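Side-chain contacts in protein GH61E (Thielavia terrestris, PDB 3EJA), which acts as a copper-dependent lytic polysaccharide monooxygenase that oxidatively cleaves glycosidic bonds in crystalline and amorphous polysaccharides, with magnesium in its metal site here: residues Met76-Val79 / Pro80-Glu83; Trp95-Val98 / Tyr99-His102; Thr114-Ser117 / Ser118-Val121. All blocks are in the same frame, centred on the assembly; numbering follows the deposited sequence. Where two conformers were deposited one is given.

Contact 1 (Met76-Val79 / Pro80-Glu83); sequences MARV and PDGE. With SO4 (sulfate ion), chain G.
Arg-78 and Asp-81 reach for each other round the start of a type I beta turn, Pro-80 to Glu-83, which follows strand 72-78 of the beta sandwich. The arginine chain leaves the strand with CG anti to the backbone N (chi1 -169°) and stays extended to NE, which carries the guanidinium past Pro-80 to the aspartate. There Arg-78 NH2 gives Asp-81 OD1 a salt-bridge hydrogen bond of 2.7 Å, close to the guanidinium plane and on the syn lone pair of the oxygen. The two flat groups do not lie in one plane: guanidinium and carboxylate are turned 76° apart, and the pairing is one-pronged on the acid side, with NH1 adding just a weak second bond to the same OD1. NH2 also donates to the carbonyl of Ser-129, which helps fix the rotation of the group.

A sulfate ion, probably from the crystallisation liquor, sits in the angle between arginine and turn. NH1 of Arg-78 donates to its O2 over 2.9 Å near the guanidinium plane, while the backbone N of Asp-81 reaches the same oxygen in a nearly straight bond (170°). The positive guanidinium probably offsets the closeness of sulfate and carboxylate.

Val-79 holds the apolar flank. Its side chain, like those of Pro-80 and Glu-83, touches Trp-88, and Val-79 CG1 lies 3.7 Å from Pro-80 CD. The turn then folds Glu-83 back across the valine, bringing Glu-83 CB to 3.5 Å from Val-79 CG1.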
ATOM      1  N   MET A  76       2.052   5.759  -4.085  1.00 11.33           N
ATOM      2  CA  MET A  76       1.673   7.157  -3.903  1.00 11.75           C
ATOM      3  C   MET A  76       0.915   7.679  -5.126  1.00 11.68           C
ATOM      4  O   MET A  76       1.065   7.147  -6.225  1.00 11.31           O
ATOM      5  CB  MET A  76       2.912   8.023  -3.656  1.00 11.62           C
ATOM      6  CG  MET A  76       3.619   7.745  -2.327  1.00 12.12           C
ATOM      7  SD  MET A  76       5.127   8.712  -2.148  1.00 12.96           S
ATOM      8  CE  MET A  76       4.436  10.297  -1.619  1.00 13.23           C
ATOM      9  N   ALA A  77       0.108   8.714  -4.913  1.00 11.96           N
ATOM     10  CA  ALA A  77      -0.595   9.417  -5.988  1.00 12.63           C
ATOM     11  C   ALA A  77      -0.678  10.903  -5.655  1.00 13.19           C
ATOM     12  O   ALA A  77      -1.048  11.275  -4.535  1.00 12.31           O
ATOM     13  CB  ALA A  77      -1.993   8.838  -6.192  1.00 12.50           C
ATOM     14  N   ARG A  78      -0.353  11.742  -6.640  1.00 14.01           N
ATOM     15  CA  ARG A  78      -0.289  13.184  -6.447  1.00 15.25           C
ATOM     16  C   ARG A  78      -1.618  13.893  -6.720  1.00 15.77           C
ATOM     17  O   ARG A  78      -2.194  13.751  -7.795  1.00 15.38           O
ATOM     18  CB  ARG A  78       0.801  13.798  -7.332  1.00 14.98           C
ATOM     19  CG  ARG A  78       1.080  15.249  -6.975  1.00 16.47           C
ATOM     20  CD  ARG A  78       2.227  15.826  -7.787  1.00 18.11           C
ATOM     21  NE  ARG A  78       2.482  17.205  -7.368  1.00 21.17           N
ATOM     22  CZ  ARG A  78       1.823  18.272  -7.820  1.00 22.00           C
ATOM     23  NH1 ARG A  78       0.854  18.145  -8.726  1.00 21.63           N
ATOM     24  NH2 ARG A  78       2.141  19.478  -7.362  1.00 21.98           N
ATOM     25  N   VAL A  79      -2.094  14.641  -5.724  1.00 16.58           N
ATOM     26  CA  VAL A  79      -3.255  15.519  -5.868  1.00 17.67           C
ATOM     27  C   VAL A  79      -2.865  16.669  -6.810  1.00 19.10           C
ATOM     28  O   VAL A  79      -1.825  17.297  -6.609  1.00 18.68           O
ATOM     29  CB  VAL A  79      -3.675  16.111  -4.494  1.00 17.23           C
ATOM     30  CG1 VAL A  79      -4.933  16.976  -4.618  1.00 16.82           C
ATOM     31  CG2 VAL A  79      -3.873  15.004  -3.443  1.00 16.81           C
ATOM     32  N   PRO A  80      -3.684  16.942  -7.849  1.00 20.89           N
ATOM     33  CA  PRO A  80      -3.382  18.078  -8.738  1.00 22.36           C
ATOM     34  C   PRO A  80      -3.414  19.412  -7.990  1.00 23.87           C
ATOM     35  O   PRO A  80      -4.164  19.555  -7.026  1.00 23.46           O
ATOM     36  CB  PRO A  80      -4.514  18.026  -9.780  1.00 22.34           C
ATOM     37  CG  PRO A  80      -5.037  16.618  -9.719  1.00 21.62           C
ATOM     38  CD  PRO A  80      -4.903  16.228  -8.271  1.00 20.87           C
ATOM     39  N   ASP A  81      -2.608  20.368  -8.447  1.00 26.05           N
ATOM     40  CA  ASP A  81      -2.503  21.693  -7.818  1.00 28.26           C
ATOM     41  C   ASP A  81      -3.856  22.345  -7.522  1.00 29.14           C
ATOM     42  O   ASP A  81      -4.043  22.962  -6.469  1.00 29.69           O
ATOM     43  CB  ASP A  81      -1.652  22.629  -8.688  1.00 28.47           C
ATOM     44  CG  ASP A  81      -0.190  22.226  -8.728  1.00 29.71           C
ATOM     45  OD1 ASP A  81       0.233  21.380  -7.911  1.00 30.10           O
ATOM     46  OD2 ASP A  81       0.543  22.758  -9.588  1.00 31.31           O
ATOM     47  N   GLY A  82      -4.795  22.191  -8.454  1.00 29.89           N
ATOM     48  CA  GLY A  82      -6.128  22.783  -8.317  1.00 31.02           C
ATOM     49  C   GLY A  82      -7.134  21.893  -7.604  1.00 31.65           C
ATOM     50  O   GLY A  82      -8.346  21.983  -7.856  1.00 31.65           O
ATOM     51  N   GLU A  83      -6.638  21.045  -6.702  1.00 32.01           N
ATOM     52  CA  GLU A  83      -7.490  20.102  -5.985  1.00 32.03           C
ATOM     53  C   GLU A  83      -7.216  20.093  -4.484  1.00 30.85           C
ATOM     54  O   GLU A  83      -6.118  20.427  -4.037  1.00 30.87           O
ATOM     55  CB  GLU A  83      -7.297  18.697  -6.546  1.00 32.81           C
ATOM     56  CG  GLU A  83      -8.583  17.972  -6.847  1.00 36.43           C
ATOM     57  CD  GLU A  83      -9.097  18.263  -8.243  1.00 40.74           C
ATOM     58  OE1 GLU A  83      -8.263  18.465  -9.157  1.00 42.21           O
ATOM     59  OE2 GLU A  83     -10.336  18.285  -8.427  1.00 42.90           O
TER
HETATM   60  S   SO4 G4849      -1.060  19.291 -11.834  1.00 55.83           S
HETATM   61  O1  SO4 G4849      -1.437  17.880 -11.811  1.00 56.05           O
HETATM   62  O2  SO4 G4849      -0.858  19.775 -10.473  1.00 55.36           O
HETATM   63  O3  SO4 G4849       0.183  19.429 -12.590  1.00 56.26           O
HETATM   64  O4  SO4 G4849      -2.120  20.069 -12.472  1.00 55.77           O

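Contact 2 (Trp95-Val98 / Tyr99-His102); sequences WFKV and YEDH
The backbone runs on through strand 96-100 with a classic beta bulge, where Val-98 and Tyr-99 together face Phe-74 of the neighbouring strand and the chain is kinked between Lys-97 and Glu-100. Across that kink the lysine and the glutamate cross at a slant, and the amine comes up to one carboxylate oxygen. In Lys-97, CG anti to the backbone N (chi1 -179°) sends the chain past Tyr-99 O, which lies 3.6 Å from Lys-97 CG; a bend at chi3 (-82°) then turns the amine toward the carboxylate. Lys-97 NZ forms a salt bridge of 2.9 Å with Glu-100 OE1, meeting that oxygen nearly along its C-O bond.

The ammonium is gripped by more than the glutamate: it also donates to the carbonyls of Pro-203 and Pro-201, with a weak bond to Gln-73 OE1. An alanine in place of Lys-97 would probably leave Glu-100 OE1 without its positive mate and deprive both proline carbonyls of their shared donor. The other carboxylate oxygen, Glu-100 OE2, accepts a hydrogen bond of 3.0 Å from His-102 NE2, which approaches from above the carboxylate plane, 49° out of it.

Glu-100 thus bridges a lysine and a histidine. Lys-97 in turn links the chain near the C-terminus, through Pro-201, Pro-203 and a backbone bond with Phe-206, to the bulged edge strand beside strand 72-78 in the beta sandwich of this AA9 enzyme.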
ATOM      1  N   TRP A  95      -1.416   6.070  -9.727  1.00 10.70           N
ATOM      2  CA  TRP A  95      -0.622   5.473  -8.643  1.00 10.56           C
ATOM      3  C   TRP A  95       0.730   4.955  -9.124  1.00 10.80           C
ATOM      4  O   TRP A  95       0.801   4.253 -10.137  1.00 11.02           O
ATOM      5  CB  TRP A  95      -1.404   4.342  -7.968  1.00 10.24           C
ATOM      6  CG  TRP A  95      -2.641   4.832  -7.284  1.00 10.38           C
ATOM      7  CD1 TRP A  95      -3.882   4.961  -7.837  1.00 10.03           C
ATOM      8  CD2 TRP A  95      -2.757   5.270  -5.923  1.00 10.22           C
ATOM      9  NE1 TRP A  95      -4.767   5.445  -6.908  1.00 10.64           N
ATOM     10  CE2 TRP A  95      -4.106   5.639  -5.721  1.00 10.58           C
ATOM     11  CE3 TRP A  95      -1.853   5.382  -4.853  1.00 10.28           C
ATOM     12  CZ2 TRP A  95      -4.582   6.118  -4.492  1.00 10.57           C
ATOM     13  CZ3 TRP A  95      -2.325   5.858  -3.629  1.00 10.27           C
ATOM     14  CH2 TRP A  95      -3.681   6.220  -3.460  1.00 10.23           C
ATOM     15  N   PHE A  96       1.795   5.303  -8.394  1.00 10.65           N
ATOM     16  CA  PHE A  96       3.117   4.721  -8.643  1.00 10.84           C
ATOM     17  C   PHE A  96       3.646   4.014  -7.390  1.00 10.62           C
ATOM     18  O   PHE A  96       3.383   4.451  -6.269  1.00 10.11           O
ATOM     19  CB  PHE A  96       4.109   5.765  -9.190  1.00 11.39           C
ATOM     20  CG  PHE A  96       4.298   6.976  -8.300  1.00 11.90           C
ATOM     21  CD1 PHE A  96       3.404   8.043  -8.352  1.00 12.81           C
ATOM     22  CD2 PHE A  96       5.391   7.059  -7.435  1.00 12.80           C
ATOM     23  CE1 PHE A  96       3.574   9.167  -7.538  1.00 13.25           C
ATOM     24  CE2 PHE A  96       5.580   8.185  -6.623  1.00 13.15           C
ATOM     25  CZ  PHE A  96       4.666   9.244  -6.676  1.00 12.94           C
ATOM     26  N   LYS A  97       4.357   2.905  -7.595  1.00 10.68           N
ATOM     27  CA  LYS A  97       4.907   2.114  -6.486  1.00 11.07           C
ATOM     28  C   LYS A  97       6.203   2.733  -5.970  1.00 11.34           C
ATOM     29  O   LYS A  97       7.102   3.026  -6.762  1.00 11.63           O
ATOM     30  CB  LYS A  97       5.168   0.677  -6.949  1.00 10.61           C
ATOM     31  CG  LYS A  97       5.713  -0.240  -5.862  1.00 10.40           C
ATOM     32  CD  LYS A  97       6.048  -1.629  -6.408  1.00 11.51           C
ATOM     33  CE  LYS A  97       4.817  -2.529  -6.491  1.00 11.47           C
ATOM     34  NZ  LYS A  97       5.108  -3.710  -7.367  1.00 11.26           N
ATOM     35  N   VAL A  98       6.303   2.913  -4.650  1.00 11.87           N
ATOM     36  CA  VAL A  98       7.511   3.479  -4.036  1.00 12.15           C
ATOM     37  C   VAL A  98       8.302   2.487  -3.178  1.00 12.73           C
ATOM     38  O   VAL A  98       9.452   2.766  -2.813  1.00 12.72           O
ATOM     39  CB  VAL A  98       7.215   4.787  -3.219  1.00 12.45           C
ATOM     40  CG1 VAL A  98       6.645   5.865  -4.128  1.00 12.02           C
ATOM     41  CG2 VAL A  98       6.293   4.519  -2.029  1.00 11.86           C
ATOM     42  N   TYR A  99       7.691   1.343  -2.860  1.00 12.70           N
ATOM     43  CA  TYR A  99       8.320   0.325  -2.018  1.00 13.28           C
ATOM     44  C   TYR A  99       7.678  -1.036  -2.255  1.00 13.23           C
ATOM     45  O   TYR A  99       6.461  -1.127  -2.436  1.00 12.61           O
ATOM     46  CB  TYR A  99       8.215   0.706  -0.524  1.00 13.05           C
ATOM     47  CG  TYR A  99       8.765  -0.348   0.410  1.00 13.59           C
ATOM     48  CD1 TYR A  99       7.972  -1.428   0.822  1.00 11.89           C
ATOM     49  CD2 TYR A  99      10.088  -0.280   0.870  1.00 13.28           C
ATOM     50  CE1 TYR A  99       8.471  -2.407   1.666  1.00 13.71           C
ATOM     51  CE2 TYR A  99      10.602  -1.264   1.712  1.00 14.57           C
ATOM     52  CZ  TYR A  99       9.789  -2.323   2.104  1.00 14.47           C
ATOM     53  OH  TYR A  99      10.283  -3.292   2.943  1.00 15.12           O
ATOM     54  N   GLU A 100       8.504  -2.083  -2.244  1.00 12.97           N
ATOM     55  CA  GLU A 100       8.019  -3.461  -2.168  1.00 13.75           C
ATOM     56  C   GLU A 100       9.077  -4.297  -1.460  1.00 13.74           C
ATOM     57  O   GLU A 100      10.267  -3.996  -1.535  1.00 13.90           O
ATOM     58  CB  GLU A 100       7.733  -4.023  -3.575  1.00 13.36           C
ATOM     59  CG  GLU A 100       8.993  -4.288  -4.399  1.00 13.72           C
ATOM     60  CD  GLU A 100       8.715  -4.748  -5.819  1.00 15.28           C
ATOM     61  OE1 GLU A 100       7.542  -4.776  -6.239  1.00 16.83           O
ATOM     62  OE2 GLU A 100       9.688  -5.070  -6.525  1.00 18.40           O
ATOM     63  N   ASP A 101       8.672  -5.334  -0.764  1.00 14.57           N
ATOM     64  CA  ASP A 101       9.684  -6.223  -0.225  1.00 15.74           C
ATOM     65  C   ASP A 101       9.657  -7.556  -0.975  1.00 16.04           C
ATOM     66  O   ASP A 101       8.754  -7.813  -1.777  1.00 16.23           O
ATOM     67  CB  ASP A 101       9.537  -6.377   1.294  1.00 15.56           C
ATOM     68  CG  ASP A 101       8.178  -6.874   1.698  1.00 15.92           C
ATOM     69  OD1 ASP A 101       7.421  -7.330   0.815  1.00 17.79           O
ATOM     70  OD2 ASP A 101       7.868  -6.822   2.901  1.00 15.23           O
ATOM     71  N   HIS A 102      10.661  -8.384  -0.725  1.00 16.59           N
ATOM     72  CA  HIS A 102      10.793  -9.669  -1.398  1.00 17.05           C
ATOM     73  C   HIS A 102      11.073 -10.723  -0.346  1.00 16.99           C
ATOM     74  O   HIS A 102      11.747 -10.431   0.645  1.00 17.44           O
ATOM     75  CB  HIS A 102      11.938  -9.626  -2.418  1.00 17.67           C
ATOM     76  CG  HIS A 102      11.812  -8.515  -3.413  1.00 18.93           C
ATOM     77  ND1 HIS A 102      12.732  -7.494  -3.510  1.00 22.69           N
ATOM     78  CD2 HIS A 102      10.862  -8.254  -4.339  1.00 20.17           C
ATOM     79  CE1 HIS A 102      12.360  -6.657  -4.462  1.00 20.74           C
ATOM     80  NE2 HIS A 102      11.227  -7.094  -4.981  1.00 21.20           N
TER

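Contact 3 (Thr114-Ser117 / Ser118-Val121)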
ATOM      1  N   THR A 114       7.147 -10.063   8.653  1.00 14.53           N
ATOM      2  CA  THR A 114       6.504 -10.881   9.693  1.00 14.95           C
ATOM      3  C   THR A 114       6.903 -10.443  11.110  1.00 14.95           C
ATOM      4  O   THR A 114       8.094 -10.342  11.428  1.00 14.68           O
ATOM      5  CB  THR A 114       6.797 -12.403   9.493  1.00 15.13           C
ATOM      6  OG1 THR A 114       6.561 -12.762   8.125  1.00 15.79           O
ATOM      7  CG2 THR A 114       5.920 -13.258  10.399  1.00 15.56           C
ATOM      8  N   GLY A 115       5.898 -10.163  11.936  1.00 14.97           N
ATOM      9  CA  GLY A 115       6.117  -9.762  13.321  1.00 15.38           C
ATOM     10  C   GLY A 115       6.387  -8.278  13.535  1.00 15.86           C
ATOM     11  O   GLY A 115       6.557  -7.830  14.679  1.00 15.86           O
ATOM     12  N   LYS A 116       6.440  -7.508  12.449  1.00 15.51           N
ATOM     13  CA  LYS A 116       6.709  -6.074  12.539  1.00 15.65           C
ATOM     14  C   LYS A 116       5.429  -5.231  12.577  1.00 15.82           C
ATOM     15  O   LYS A 116       4.431  -5.561  11.940  1.00 15.47           O
ATOM     16  CB  LYS A 116       7.585  -5.587  11.372  1.00 15.40           C
ATOM     17  CG  LYS A 116       9.096  -5.807  11.517  1.00 15.30           C
ATOM     18  CD  LYS A 116       9.821  -5.612  10.164  1.00 15.43           C
ATOM     19  CE  LYS A 116       9.700  -4.188   9.599  1.00 16.45           C
ATOM     20  NZ  LYS A 116      10.295  -3.122  10.465  1.00 16.52           N
ATOM     21  N   SER A 117       5.484  -4.130  13.321  1.00 16.11           N
ATOM     22  CA  SER A 117       4.388  -3.153  13.348  1.00 16.34           C
ATOM     23  C   SER A 117       4.781  -1.859  12.644  1.00 16.54           C
ATOM     24  O   SER A 117       3.926  -1.151  12.110  1.00 16.57           O
ATOM     25  CB  SER A 117       3.983  -2.839  14.792  0.50 16.18           C
ATOM     26  OG  SER A 117       3.692  -4.015  15.522  0.50 15.60           O
ATOM     27  N   SER A 118       6.078  -1.561  12.655  1.00 16.45           N
ATOM     28  CA  SER A 118       6.621  -0.314  12.127  1.00 16.71           C
ATOM     29  C   SER A 118       7.309  -0.511  10.770  1.00 16.22           C
ATOM     30  O   SER A 118       8.224  -1.325  10.652  1.00 15.76           O
ATOM     31  CB  SER A 118       7.621   0.261  13.136  1.00 16.68           C
ATOM     32  OG  SER A 118       8.232   1.428  12.636  1.00 19.34           O
ATOM     33  N   PHE A 119       6.877   0.260   9.769  1.00 15.45           N
ATOM     34  CA  PHE A 119       7.406   0.146   8.407  1.00 15.12           C
ATOM     35  C   PHE A 119       7.941   1.461   7.857  1.00 15.36           C
ATOM     36  O   PHE A 119       7.237   2.471   7.837  1.00 14.93           O
ATOM     37  CB  PHE A 119       6.348  -0.467   7.475  1.00 14.84           C
ATOM     38  CG  PHE A 119       6.038  -1.894   7.802  1.00 14.04           C
ATOM     39  CD1 PHE A 119       5.133  -2.211   8.817  1.00 13.38           C
ATOM     40  CD2 PHE A 119       6.688  -2.927   7.133  1.00 13.35           C
ATOM     41  CE1 PHE A 119       4.867  -3.540   9.142  1.00 13.86           C
ATOM     42  CE2 PHE A 119       6.420  -4.261   7.448  1.00 13.29           C
ATOM     43  CZ  PHE A 119       5.509  -4.563   8.449  1.00 13.55           C
ATOM     44  N   ALA A 120       9.198   1.423   7.415  1.00 15.54           N
ATOM     45  CA  ALA A 120       9.885   2.583   6.842  1.00 16.19           C
ATOM     46  C   ALA A 120       9.556   2.780   5.358  1.00 16.38           C
ATOM     47  O   ALA A 120       9.885   1.933   4.518  1.00 16.70           O
ATOM     48  CB  ALA A 120      11.401   2.449   7.053  1.00 16.12           C
ATOM     49  N   VAL A 121       8.891   3.894   5.048  1.00 16.74           N
ATOM     50  CA  VAL A 121       8.502   4.203   3.665  1.00 17.33           C
ATOM     51  C   VAL A 121       9.343   5.351   3.134  1.00 18.14           C
ATOM     52  O   VAL A 121       9.196   6.490   3.592  1.00 17.63           O
ATOM     53  CB  VAL A 121       7.004   4.580   3.513  1.00 17.28           C
ATOM     54  CG1 VAL A 121       6.621   4.651   2.033  1.00 16.55           C
ATOM     55  CG2 VAL A 121       6.115   3.589   4.249  1.00 17.02           C
TER
HETATM   56  O   HOH W   1      10.915  -0.771   8.598  1.00 20.14           O
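Lys-116 lies over the ring of Phe-119 and curls back to the main chain of Ser-118, just where the loop after strand 96-100 passes into strand 118-122. Lys-116 CB makes the first contact, 3.7 Å from Phe-119 CZ at the outer end of the ring. CG then lies anti to the carbonyl carbon (chi1 -82°), and CD carries the chain on to two successive bends, at chi3 and chi4, which fold the end of the lysine back over the phenylalanine. Lys-116 CE arrives above one ring face in a CH-pi contact, 4.3 Å from the centroid of the Phe-119 ring and 26° off the normal.

NZ, at the tip, is farther from the aromatic face, so any cation-pi attraction is weak at most. The clear partner of Lys-116 NZ is Ser-118 O, to which it donates over 2.7 Å. The approach is almost head-on, with a C=O...N angle of 178°. Lys-116 NZ also donates to a water oxygen at 3.1 Å, and the backbone N of Ala-120 donates to the same water, so the ammonium is linked to the strand both directly and through solvent.

The lysine backbone lies against the ring as well: Lys-116 O is 3.5 Å from Phe-119 CE1, while Ser-117 O comes up at the ring edge near CD1. Deeper in the fold, Phe-119 meets Trp-4 edge-to-face and packs on Val-72 and Phe-74 from the other sheet. The lysine thus lies over one face of a buried aromatic of a fibronectin type III-like beta sandwich, at the beginning of an outermost strand of its three-stranded sheet.

The three contacts follow one another along the chain. Contacts 1 and 2 share the five-stranded sheet: strands 72-78 and 96-100 are antiparallel neighbours, probably joined by a hydrogen bond from Met-76 N to Phe-96 O (2.9 Å), while Ala-77 packs on Trp-95. Strand 118-122 of contact 3 belongs to the opposing sheet, and it meets contact 2 across the sandwich through Val-98 CG2 and Val-121 CG1, 4.1 Å apart. Contacts 1 and 3, on opposite sides of the chain's centre, do not touch; their centres are about 27 Å apart. Contact 3 approaches the metal site of His-1, His-68 and Tyr-153, with the Phe-119 side chain about 14 Å from the magnesium and about 10 Å from the Tyr-153 side chain.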